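Local coordinates for protein techylectin-5A (Tachypleus tridentatus, PDB 1JC9) that acts as a lectin of innate immunity, agglutinating bacteria and human erythrocytes by recognising acetyl group-containing substances on their surfaces, at residues R95-N100 and G226-G231; K107-Y112 and F192-K197; D144-E149 and L252-M257; G185-H190 and G212-D217. One frame throughout, in Å; residues are numbered along the deposited sequence.

All four contacts belong to one fibrinogen-type C-terminal domain. Interaction 3 pairs two strands of its antiparallel sheet; interaction 1, centres about 10 Å away, joins loops at its end, Arg95 N lying 3.0 Å from Val255 O. Interaction 2 sets the start of helix 109-114 against the loop leading to the calcium site, and interaction 4 joins two loops beside the sugar pocket, to which it supplies Arg186. They meet directly, Ser193 N being 2.8 Å from Trp214 O. Gly226 lies about 11 Å from the sugar and the side chain of Lys197 about 10 Å from the calcium ion. Met257 SD packs 3.9 Å from Trp214 CH2, joining interactions 3 and 4.

Interaction 1: R95-N100 and G226-G231; sequences RGNYGN and GLYLNG
Arg95 grips the carbonyl oxygen of Gly226 with the terminal nitrogens of its guanidinium. NH2 lies 3.1 Å from Gly226 O, which sits in the guanidinium plane and receives the bond almost in line with its C=O. NH1 points at the same oxygen, though its position is less sure, and also bonds to Leu224 O. The side chain bends at chi2 and chi3 (-53° and -65°), which turns the edge of the flat group to Gly226 O. With several N-H groups in one plane, arginine can gather loop carbonyls.

Both segments of the fibrinogen C-terminal domain are mostly loop, the first leaving strand 89-95 at Arg95 and the second running into strand 231-232. Tyr228, centre of an inverse gamma turn, projects from the second toward Arg95 and Gly96.

The remaining contacts between the segments are van der Waals. One face of the Tyr228 ring takes the backbone of Gly96, with CE1 3.5 Å from Gly96 O, while Tyr228 CB is 3.9 Å from Arg95 NH2. Gly96 fits because the Tyr98 ring fills the side where a CB would point. Tyr228 OH rests 3.7 Å from Asn97 CB and, outside the two segments, hydrogen-bonds to Pro253 O.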
# COMPACT_ATOMS: atom_id res chain seq x y z
N ARG A 95 3.43 -0.77 7.76
CA ARG A 95 4.82 -0.72 8.19
C ARG A 95 4.79 -0.28 9.65
O ARG A 95 3.99 0.58 10.03
CB ARG A 95 5.64 0.29 7.38
CG ARG A 95 5.71 0.03 5.88
CD ARG A 95 6.18 -1.39 5.56
NE ARG A 95 7.55 -1.68 5.98
CZ ARG A 95 8.64 -1.28 5.33
NH1 ARG A 95 8.55 -0.57 4.21
NH2 ARG A 95 9.84 -1.64 5.77
N GLY A 96 5.63 -0.89 10.47
CA GLY A 96 5.69 -0.54 11.88
C GLY A 96 6.92 -1.19 12.47
O GLY A 96 7.64 -1.90 11.77
N ASN A 97 7.18 -0.95 13.75
CA ASN A 97 8.34 -1.55 14.41
C ASN A 97 7.85 -2.84 15.06
O ASN A 97 7.49 -2.85 16.24
CB ASN A 97 8.89 -0.61 15.47
CG ASN A 97 10.30 -0.98 15.90
OD1 ASN A 97 10.64 -2.16 15.97
ND2 ASN A 97 11.12 0.03 16.18
N TYR A 98 7.84 -3.93 14.30
CA TYR A 98 7.36 -5.21 14.80
C TYR A 98 8.42 -6.29 14.98
O TYR A 98 8.08 -7.44 15.25
CB TYR A 98 6.25 -5.74 13.89
CG TYR A 98 5.03 -4.84 13.83
CD1 TYR A 98 4.16 -4.74 14.91
CD2 TYR A 98 4.77 -4.07 12.69
CE1 TYR A 98 3.05 -3.89 14.86
CE2 TYR A 98 3.66 -3.23 12.63
CZ TYR A 98 2.81 -3.14 13.72
OH TYR A 98 1.71 -2.31 13.67
N GLY A 99 9.68 -5.93 14.82
CA GLY A 99 10.74 -6.91 15.00
C GLY A 99 11.38 -7.45 13.74
O GLY A 99 12.38 -8.16 13.82
N ASN A 100 10.82 -7.14 12.57
CA ASN A 100 11.41 -7.63 11.33
C ASN A 100 12.59 -6.75 10.93
O ASN A 100 12.69 -5.60 11.35
CB ASN A 100 10.36 -7.64 10.22
CG ASN A 100 9.32 -8.73 10.41
OD1 ASN A 100 9.66 -9.90 10.55
ND2 ASN A 100 8.05 -8.35 10.43
N GLY A 226 9.91 1.03 1.28
CA GLY A 226 11.36 1.17 1.39
C GLY A 226 11.92 0.64 2.71
O GLY A 226 11.21 0.00 3.48
N LEU A 227 13.20 0.91 2.95
CA LEU A 227 13.86 0.46 4.17
C LEU A 227 13.25 1.11 5.40
O LEU A 227 12.85 2.27 5.36
CB LEU A 227 15.36 0.78 4.12
CG LEU A 227 16.18 0.22 2.95
CD1 LEU A 227 17.64 0.59 3.14
CD2 LEU A 227 16.03 -1.29 2.88
N TYR A 228 13.19 0.36 6.50
CA TYR A 228 12.65 0.88 7.74
C TYR A 228 13.81 1.53 8.49
O TYR A 228 14.47 0.88 9.30
CB TYR A 228 12.08 -0.26 8.60
CG TYR A 228 11.21 0.25 9.72
CD1 TYR A 228 9.86 0.54 9.50
CD2 TYR A 228 11.74 0.49 10.99
CE1 TYR A 228 9.06 1.07 10.51
CE2 TYR A 228 10.95 1.02 12.01
CZ TYR A 228 9.61 1.31 11.76
OH TYR A 228 8.83 1.85 12.75
N LEU A 229 14.05 2.81 8.21
CA LEU A 229 15.16 3.53 8.85
C LEU A 229 14.76 4.29 10.11
O LEU A 229 15.60 4.89 10.78
CB LEU A 229 15.81 4.46 7.83
CG LEU A 229 16.32 3.72 6.60
CD1 LEU A 229 16.88 4.71 5.59
CD2 LEU A 229 17.39 2.71 7.01
N ASN A 230 13.46 4.28 10.41
CA ASN A 230 12.94 4.91 11.61
C ASN A 230 13.41 6.33 11.92
O ASN A 230 14.24 6.53 12.81
CB ASN A 230 13.24 3.99 12.80
CG ASN A 230 12.57 4.43 14.08
OD1 ASN A 230 11.47 4.99 14.05
ND2 ASN A 230 13.21 4.17 15.21
N GLY A 231 12.88 7.31 11.21
CA GLY A 231 13.25 8.69 11.45
C GLY A 231 14.20 9.29 10.44
O GLY A 231 14.30 8.82 9.30

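Interaction 2: K107-Y112 and F192-K197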
# COMPACT_ATOMS: atom_id res chain seq x y z
N LYS A 107 12.18 -7.38 -1.26
CA LYS A 107 11.94 -8.70 -1.83
C LYS A 107 11.67 -8.68 -3.33
O LYS A 107 11.33 -7.64 -3.88
CB LYS A 107 10.74 -9.37 -1.13
CG LYS A 107 10.92 -9.59 0.37
CD LYS A 107 9.85 -10.52 0.90
CE LYS A 107 9.89 -10.65 2.42
NZ LYS A 107 11.25 -11.04 2.90
N PRO A 108 11.82 -9.83 -4.00
CA PRO A 108 11.60 -9.95 -5.45
C PRO A 108 10.14 -10.01 -5.89
O PRO A 108 9.23 -10.10 -5.07
CB PRO A 108 12.35 -11.24 -5.79
CG PRO A 108 12.10 -12.07 -4.58
CD PRO A 108 12.35 -11.09 -3.45
N TRP A 109 9.95 -9.98 -7.20
CA TRP A 109 8.64 -10.00 -7.84
C TRP A 109 7.68 -11.07 -7.31
O TRP A 109 6.51 -10.78 -7.04
CB TRP A 109 8.82 -10.18 -9.35
CG TRP A 109 7.56 -10.07 -10.16
CD1 TRP A 109 6.71 -11.08 -10.52
CD2 TRP A 109 7.01 -8.87 -10.73
NE1 TRP A 109 5.68 -10.59 -11.29
CE2 TRP A 109 5.84 -9.24 -11.43
CE3 TRP A 109 7.41 -7.53 -10.73
CZ2 TRP A 109 5.06 -8.31 -12.12
CZ3 TRP A 109 6.63 -6.60 -11.41
CH2 TRP A 109 5.47 -7.00 -12.10
N LYS A 110 8.17 -12.30 -7.17
CA LYS A 110 7.32 -13.38 -6.68
C LYS A 110 6.69 -13.08 -5.32
O LYS A 110 5.51 -13.37 -5.10
CB LYS A 110 8.11 -14.68 -6.59
CG LYS A 110 7.27 -15.86 -6.10
CD LYS A 110 8.04 -17.16 -6.07
CE LYS A 110 7.15 -18.31 -5.61
NZ LYS A 110 7.86 -19.61 -5.60
N ASN A 111 7.47 -12.51 -4.42
CA ASN A 111 6.96 -12.19 -3.09
C ASN A 111 5.91 -11.09 -3.13
O ASN A 111 4.90 -11.16 -2.42
CB ASN A 111 8.12 -11.78 -2.17
CG ASN A 111 9.04 -12.94 -1.85
OD1 ASN A 111 8.64 -13.88 -1.16
ND2 ASN A 111 10.27 -12.88 -2.34
N TYR A 112 6.13 -10.08 -3.96
CA TYR A 112 5.18 -8.99 -4.08
C TYR A 112 3.92 -9.45 -4.80
O TYR A 112 2.83 -8.92 -4.57
CB TYR A 112 5.82 -7.81 -4.80
CG TYR A 112 6.48 -6.86 -3.83
CD1 TYR A 112 5.72 -5.96 -3.08
CD2 TYR A 112 7.86 -6.90 -3.61
CE1 TYR A 112 6.31 -5.12 -2.13
CE2 TYR A 112 8.46 -6.07 -2.65
CZ TYR A 112 7.68 -5.19 -1.92
OH TYR A 112 8.25 -4.38 -0.96
N PHE A 192 4.72 -1.75 -12.00
CA PHE A 192 5.25 -2.07 -10.69
C PHE A 192 6.67 -2.58 -10.95
O PHE A 192 6.89 -3.29 -11.94
CB PHE A 192 4.43 -3.18 -10.05
CG PHE A 192 4.67 -3.34 -8.57
CD1 PHE A 192 4.07 -2.47 -7.66
CD2 PHE A 192 5.49 -4.35 -8.09
CE1 PHE A 192 4.27 -2.61 -6.29
CE2 PHE A 192 5.71 -4.51 -6.72
CZ PHE A 192 5.10 -3.63 -5.82
N SER A 193 7.62 -2.22 -10.10
CA SER A 193 9.00 -2.69 -10.25
C SER A 193 9.51 -3.31 -8.95
O SER A 193 9.06 -2.95 -7.87
CB SER A 193 9.94 -1.55 -10.65
OG SER A 193 9.69 -1.08 -11.96
N THR A 194 10.45 -4.24 -9.08
CA THR A 194 11.05 -4.89 -7.92
C THR A 194 12.55 -5.03 -8.19
O THR A 194 13.01 -4.78 -9.30
CB THR A 194 10.45 -6.29 -7.68
OG1 THR A 194 10.52 -7.06 -8.89
CG2 THR A 194 8.99 -6.18 -7.23
N ILE A 195 13.30 -5.41 -7.17
CA ILE A 195 14.74 -5.56 -7.31
C ILE A 195 15.17 -6.44 -8.48
O ILE A 195 16.24 -6.23 -9.05
CB ILE A 195 15.37 -6.11 -6.02
CG1 ILE A 195 14.73 -7.45 -5.66
CG2 ILE A 195 15.17 -5.11 -4.89
CD1 ILE A 195 15.26 -8.04 -4.37
N ASP A 196 14.34 -7.41 -8.84
CA ASP A 196 14.68 -8.30 -9.93
C ASP A 196 13.96 -8.00 -11.25
O ASP A 196 14.14 -8.71 -12.24
CB ASP A 196 14.41 -9.76 -9.52
CG ASP A 196 12.95 -10.04 -9.22
OD1 ASP A 196 12.28 -9.17 -8.63
OD2 ASP A 196 12.47 -11.14 -9.57
N LYS A 197 13.16 -6.93 -11.28
CA LYS A 197 12.45 -6.57 -12.50
C LYS A 197 12.26 -5.07 -12.66
O LYS A 197 11.39 -4.48 -12.03
CB LYS A 197 11.10 -7.29 -12.57
CG LYS A 197 11.23 -8.80 -12.71
CD LYS A 197 9.91 -9.46 -13.03
CE LYS A 197 10.10 -10.95 -13.25
NZ LYS A 197 8.79 -11.64 -13.52
O HOH W 1 11.76 -5.30 -4.80
O HOH W 2 10.86 -13.06 -8.46
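Trp109 and Asp196 make the one direct hydrogen bond between the segments: Trp109 N donates to Asp196 OD1 at 2.9 Å, meeting the carboxylate on its syn side. The same oxygen accepts a bond from Thr194 OG1 at 2.8 Å; two donors thus grip OD1 and a water holds OD2, which together restrict the rotation of the carboxylate. Thr194 contributes by holding its hydroxyl between backbone N and carbonyl carbon (chi1 53°), facing Asp196. Two waters extend the polar network, one linking Lys107 O to Ile195 N, the other linking Lys110 N to Asp196 OD2.

Lys197 makes the cation-pi contact. Its extended chain crosses the Trp109 ring at about a right angle, laying CD over the face and placing NZ 3.9 Å from the centroid of the five-membered ring. At the rim of the indole, Trp109 CZ3 comes within 3.4 Å of Phe192 O, and NE1 is hydrogen-bonded to Glu165 OE2.

Apolar packing fills the rest. Phe192 CZ lies 3.6 Å from Tyr112 CD1, the two rings meeting obliquely with planes 55° apart, and Ile195 CD1 rests against the backbone of Lys107 and Pro108. Aromatic residues suit this interior, which Trp215 and Trp124 continue.

Pro108 occupies the N-cap position of helix 109-114, and its side chain has no acceptor to offer the first-turn N-H groups. Asp196, from the other segment, takes that of Trp109 directly and that of Lys110 through water, and its negative charge there would probably be favoured by the helix dipole.

Interaction 3: D144-E149 and L252-M257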
# COMPACT_ATOMS: atom_id res chain seq x y z
N ASP A 144 -2.49 6.40 5.64
CA ASP A 144 -2.42 6.95 6.98
C ASP A 144 -0.95 6.96 7.37
O ASP A 144 -0.31 5.91 7.43
CB ASP A 144 -3.24 6.11 7.96
CG ASP A 144 -4.73 6.43 7.89
OD1 ASP A 144 -5.08 7.63 7.93
OD2 ASP A 144 -5.55 5.50 7.79
N LEU A 145 -0.42 8.15 7.63
CA LEU A 145 0.99 8.33 7.97
C LEU A 145 1.19 8.94 9.36
O LEU A 145 0.41 9.80 9.79
CB LEU A 145 1.65 9.23 6.93
CG LEU A 145 1.19 9.03 5.48
CD1 LEU A 145 1.65 10.21 4.63
CD2 LEU A 145 1.74 7.72 4.93
N LYS A 146 2.24 8.51 10.04
CA LYS A 146 2.54 9.02 11.38
C LYS A 146 4.05 9.15 11.55
O LYS A 146 4.80 8.27 11.13
CB LYS A 146 1.98 8.07 12.44
CG LYS A 146 2.27 8.49 13.87
CD LYS A 146 1.86 7.42 14.88
CE LYS A 146 0.36 7.18 14.88
NZ LYS A 146 -0.02 6.14 15.88
N ASP A 147 4.51 10.25 12.15
CA ASP A 147 5.94 10.43 12.36
C ASP A 147 6.33 10.04 13.79
O ASP A 147 5.48 9.57 14.55
CB ASP A 147 6.38 11.87 12.06
CG ASP A 147 5.80 12.89 13.02
OD1 ASP A 147 5.47 12.53 14.17
OD2 ASP A 147 5.69 14.07 12.62
N LYS A 148 7.60 10.23 14.15
CA LYS A 148 8.08 9.86 15.48
C LYS A 148 7.49 10.67 16.64
O LYS A 148 7.52 10.22 17.78
CB LYS A 148 9.60 9.92 15.53
CG LYS A 148 10.27 9.02 14.50
CD LYS A 148 11.76 8.90 14.73
CE LYS A 148 12.07 8.07 15.96
NZ LYS A 148 13.53 7.80 16.07
N GLU A 149 6.98 11.86 16.34
CA GLU A 149 6.37 12.70 17.37
C GLU A 149 4.91 12.31 17.55
O GLU A 149 4.17 12.96 18.30
CB GLU A 149 6.47 14.18 17.00
CG GLU A 149 7.77 14.84 17.40
CD GLU A 149 8.98 14.17 16.79
OE1 GLU A 149 9.11 14.19 15.55
OE2 GLU A 149 9.81 13.63 17.56
N LEU A 252 9.24 7.38 7.75
CA LEU A 252 8.10 7.33 8.66
C LEU A 252 8.08 6.01 9.44
O LEU A 252 8.27 4.93 8.89
CB LEU A 252 6.79 7.51 7.87
CG LEU A 252 6.64 8.87 7.18
CD1 LEU A 252 5.52 8.82 6.16
CD2 LEU A 252 6.38 9.97 8.21
N PRO A 253 7.87 6.10 10.76
CA PRO A 253 7.84 4.90 11.61
C PRO A 253 6.59 4.03 11.48
O PRO A 253 6.63 2.84 11.79
CB PRO A 253 8.02 5.48 13.01
CG PRO A 253 7.32 6.79 12.92
CD PRO A 253 7.79 7.32 11.58
N GLN A 254 5.49 4.63 11.04
CA GLN A 254 4.24 3.87 10.88
C GLN A 254 3.39 4.38 9.73
O GLN A 254 3.08 5.56 9.66
CB GLN A 254 3.40 3.93 12.15
CG GLN A 254 3.98 3.19 13.34
CD GLN A 254 2.98 3.08 14.47
OE1 GLN A 254 1.95 2.42 14.35
NE2 GLN A 254 3.28 3.73 15.59
N VAL A 255 3.02 3.48 8.82
CA VAL A 255 2.18 3.84 7.69
C VAL A 255 1.23 2.69 7.37
O VAL A 255 1.49 1.54 7.74
CB VAL A 255 3.02 4.16 6.41
CG1 VAL A 255 4.07 5.21 6.71
CG2 VAL A 255 3.67 2.90 5.88
N GLU A 256 0.13 3.01 6.71
CA GLU A 256 -0.85 2.00 6.31
C GLU A 256 -1.53 2.45 5.03
O GLU A 256 -1.79 3.64 4.84
CB GLU A 256 -1.95 1.81 7.37
CG GLU A 256 -1.51 1.25 8.70
CD GLU A 256 -2.70 0.93 9.59
OE1 GLU A 256 -3.76 1.56 9.42
OE2 GLU A 256 -2.58 0.05 10.47
N MET A 257 -1.81 1.48 4.16
CA MET A 257 -2.52 1.73 2.91
C MET A 257 -3.78 0.89 3.05
O MET A 257 -3.70 -0.29 3.40
CB MET A 257 -1.67 1.27 1.72
CG MET A 257 -0.41 2.12 1.53
SD MET A 257 0.79 1.39 0.40
CE MET A 257 -0.14 1.43 -1.14
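An antiparallel strand pair within the main sheet of the fibrinogen-type domain brings strand 139-146 against strand 250-261, their local axes 4.9 Å apart. Asp144 and Glu256 form a hydrogen-bonded pair, with Asp144 N 3.0 Å from Glu256 O and the return bond from Glu256 N to Asp144 O. Lys146 N to Gln254 O continues the register at 3.1 Å. Between them Leu145 and Val255 are a non-hydrogen-bonded pair, where Val255 CA approaches Asp144 O at 3.2 Å in a C-H...O contact.

On the inner face Leu145 CD2 meets Val255 CG1 at 3.9 Å, and Leu252 CD1 touches Leu145 CB; branched aliphatic chains suit this buried side. The other face is polar. Lys146 and Gln254 run side by side in the same direction, CD 4.0 Å from NE2. Asp144 and Glu256 bring two like charges close, which Lys258 probably relieves, since its NZ bridges to both carboxylates.

Beyond the paired strands, Pro253 packs its ring against the Lys146 carbonyl, with CD 3.2 Å from the oxygen, and lacks the N-H a strand residue would donate. Strand 89-95 pairs with strand 250-261 along its other edge, placing the latter in the interior of the sheet. Trp245 of helix 243-246 covers Leu145 and Leu252, and Lys246 of the same helix forms a salt bridge with Asp147.

Interaction 4: G185-H190 and G212-D217; sequences GRHNGH and GGWWYD. With NAG (2-acetamido-2-deoxy-beta-D-glucopyranose), chain B.
His187 packs its ring face on the edge of Trp214 and bonds to the carbonyl of Trp215, and its atoms can be followed from CB. CB lies 3.7 Å from Trp215 O, an oxygen the imidazole reaches next: ND1 donates to it at 2.7 Å, an almost straight bond (166°) in the plane of the ring but arriving from above the carbonyl plane. CE1 passes 3.7 Å from Trp214 CD1, because the indole of Trp214 stands edge-on to the face of His187 with the planes at 79°. At the tip, NE2 takes a weak hydrogen bond from Glu221 N. Histidine suits this place, since with its proton on ND1 one ring can donate to one backbone carbonyl and accept from one backbone N-H of the same loop.

The 185-190 segment contributes Arg186 to the N-acetylglucosamine pocket of this fibrinogen-related lectin, and the 212-217 segment stands behind it. Arg186, just before His187, is implicated in ligand binding; its NH2 donates to NAG O1 at 3.0 Å, and NH1 adds a weaker bond. The sugar is also held by Tyr236, Cys219, His220 and Tyr248.

Arg186 CG passes 3.7 Å from Asp217 OD1, while NE, buried and without a hydrogen-bonding partner, keeps only a long salt bridge to that oxygen. OD1 lies well out of the guanidinium plane, so no N-H points at it and the link is purely electrostatic. Asp217 CB rests on the face of the His190 ring, and one water joins Asp217 OD1 (2.6 Å) to His190 NE2 (2.8 Å) and to Arg186 O.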
# COMPACT_ATOMS: atom_id res chain seq x y z
N GLY A 185 0.55 10.89 -6.46
CA GLY A 185 0.04 11.28 -7.77
C GLY A 185 0.97 11.05 -8.95
O GLY A 185 0.52 10.59 -10.00
N ARG A 186 2.25 11.35 -8.79
CA ARG A 186 3.19 11.18 -9.89
C ARG A 186 3.36 9.73 -10.33
O ARG A 186 3.85 9.46 -11.43
CB ARG A 186 4.56 11.76 -9.52
CG ARG A 186 5.43 12.06 -10.74
CD ARG A 186 6.71 12.82 -10.37
NE ARG A 186 7.74 11.96 -9.79
CZ ARG A 186 8.92 12.40 -9.36
NH1 ARG A 186 9.22 13.69 -9.45
NH2 ARG A 186 9.81 11.55 -8.86
N HIS A 187 2.94 8.80 -9.49
CA HIS A 187 3.08 7.38 -9.80
C HIS A 187 1.97 6.82 -10.67
O HIS A 187 2.08 5.72 -11.20
CB HIS A 187 3.20 6.60 -8.48
CG HIS A 187 4.44 6.93 -7.72
ND1 HIS A 187 5.66 6.32 -7.99
CD2 HIS A 187 4.69 7.86 -6.77
CE1 HIS A 187 6.59 6.87 -7.24
NE2 HIS A 187 6.03 7.81 -6.49
N ASN A 188 0.90 7.59 -10.84
CA ASN A 188 -0.22 7.16 -11.66
C ASN A 188 0.27 6.72 -13.05
O ASN A 188 1.12 7.37 -13.64
CB ASN A 188 -1.24 8.31 -11.79
CG ASN A 188 -2.45 7.93 -12.63
OD1 ASN A 188 -2.97 6.82 -12.54
ND2 ASN A 188 -2.92 8.87 -13.43
N GLY A 189 -0.27 5.61 -13.54
CA GLY A 189 0.09 5.11 -14.86
C GLY A 189 1.44 4.42 -15.02
O GLY A 189 1.91 4.26 -16.14
N HIS A 190 2.07 4.01 -13.92
CA HIS A 190 3.37 3.35 -14.01
C HIS A 190 3.31 1.87 -13.66
O HIS A 190 2.41 1.43 -12.93
CB HIS A 190 4.36 4.07 -13.09
CG HIS A 190 4.81 5.40 -13.62
ND1 HIS A 190 5.87 5.53 -14.49
CD2 HIS A 190 4.29 6.64 -13.46
CE1 HIS A 190 5.99 6.80 -14.84
NE2 HIS A 190 5.04 7.49 -14.23
N GLY A 212 12.61 -0.86 -2.69
CA GLY A 212 11.30 -1.45 -2.50
C GLY A 212 10.63 -1.97 -3.76
O GLY A 212 11.23 -2.00 -4.83
N GLY A 213 9.40 -2.43 -3.60
CA GLY A 213 8.60 -2.90 -4.71
C GLY A 213 7.58 -1.78 -4.80
O GLY A 213 6.80 -1.58 -3.86
N TRP A 214 7.57 -1.04 -5.90
CA TRP A 214 6.67 0.10 -6.01
C TRP A 214 6.45 0.45 -7.48
O TRP A 214 7.11 -0.11 -8.36
CB TRP A 214 7.34 1.28 -5.29
CG TRP A 214 6.43 2.40 -4.84
CD1 TRP A 214 6.42 3.68 -5.31
CD2 TRP A 214 5.46 2.35 -3.79
NE1 TRP A 214 5.51 4.44 -4.62
CE2 TRP A 214 4.90 3.64 -3.68
CE3 TRP A 214 5.01 1.33 -2.94
CZ2 TRP A 214 3.91 3.95 -2.74
CZ3 TRP A 214 4.02 1.64 -2.00
CH2 TRP A 214 3.48 2.94 -1.91
N TRP A 215 5.51 1.36 -7.73
CA TRP A 215 5.22 1.80 -9.09
C TRP A 215 6.18 2.96 -9.38
O TRP A 215 5.76 4.11 -9.57
CB TRP A 215 3.77 2.28 -9.19
CG TRP A 215 2.76 1.19 -8.93
CD1 TRP A 215 2.25 0.30 -9.85
CD2 TRP A 215 2.17 0.84 -7.67
NE1 TRP A 215 1.39 -0.57 -9.23
CE2 TRP A 215 1.32 -0.27 -7.89
CE3 TRP A 215 2.29 1.35 -6.37
CZ2 TRP A 215 0.59 -0.87 -6.86
CZ3 TRP A 215 1.56 0.75 -5.34
CH2 TRP A 215 0.72 -0.35 -5.60
N TYR A 216 7.47 2.65 -9.40
CA TYR A 216 8.51 3.64 -9.62
C TYR A 216 8.44 4.36 -10.96
O TYR A 216 8.11 3.77 -11.99
CB TYR A 216 9.89 2.99 -9.47
CG TYR A 216 10.24 2.61 -8.06
CD1 TYR A 216 10.38 3.59 -7.07
CD2 TYR A 216 10.47 1.28 -7.70
CE1 TYR A 216 10.74 3.25 -5.77
CE2 TYR A 216 10.83 0.93 -6.40
CZ TYR A 216 10.97 1.93 -5.44
OH TYR A 216 11.34 1.61 -4.16
N ASP A 217 8.78 5.65 -10.92
CA ASP A 217 8.79 6.51 -12.10
C ASP A 217 10.24 6.88 -12.42
O ASP A 217 10.92 6.15 -13.14
CB ASP A 217 7.99 7.79 -11.83
CG ASP A 217 7.92 8.71 -13.03
OD1 ASP A 217 7.40 9.84 -12.88
OD2 ASP A 217 8.39 8.31 -14.12
C1 NAG B . 13.23 13.54 -7.85
C2 NAG B . 14.22 12.28 -7.91
C3 NAG B . 15.62 12.80 -8.44
C4 NAG B . 15.37 13.32 -9.84
C5 NAG B . 14.34 14.50 -9.75
C6 NAG B . 14.01 15.07 -11.14
C7 NAG B . 13.86 10.46 -6.37
C8 NAG B . 13.97 9.80 -5.03
N2 NAG B . 14.38 11.72 -6.56
O1 NAG B . 11.89 13.18 -7.37
O3 NAG B . 16.55 11.72 -8.53
O4 NAG B . 16.63 13.81 -10.41
O5 NAG B . 13.06 14.10 -9.17
O6 NAG B . 13.05 16.13 -10.84
O7 NAG B . 13.28 9.82 -7.29
O HOH W 3 5.08 10.28 -14.05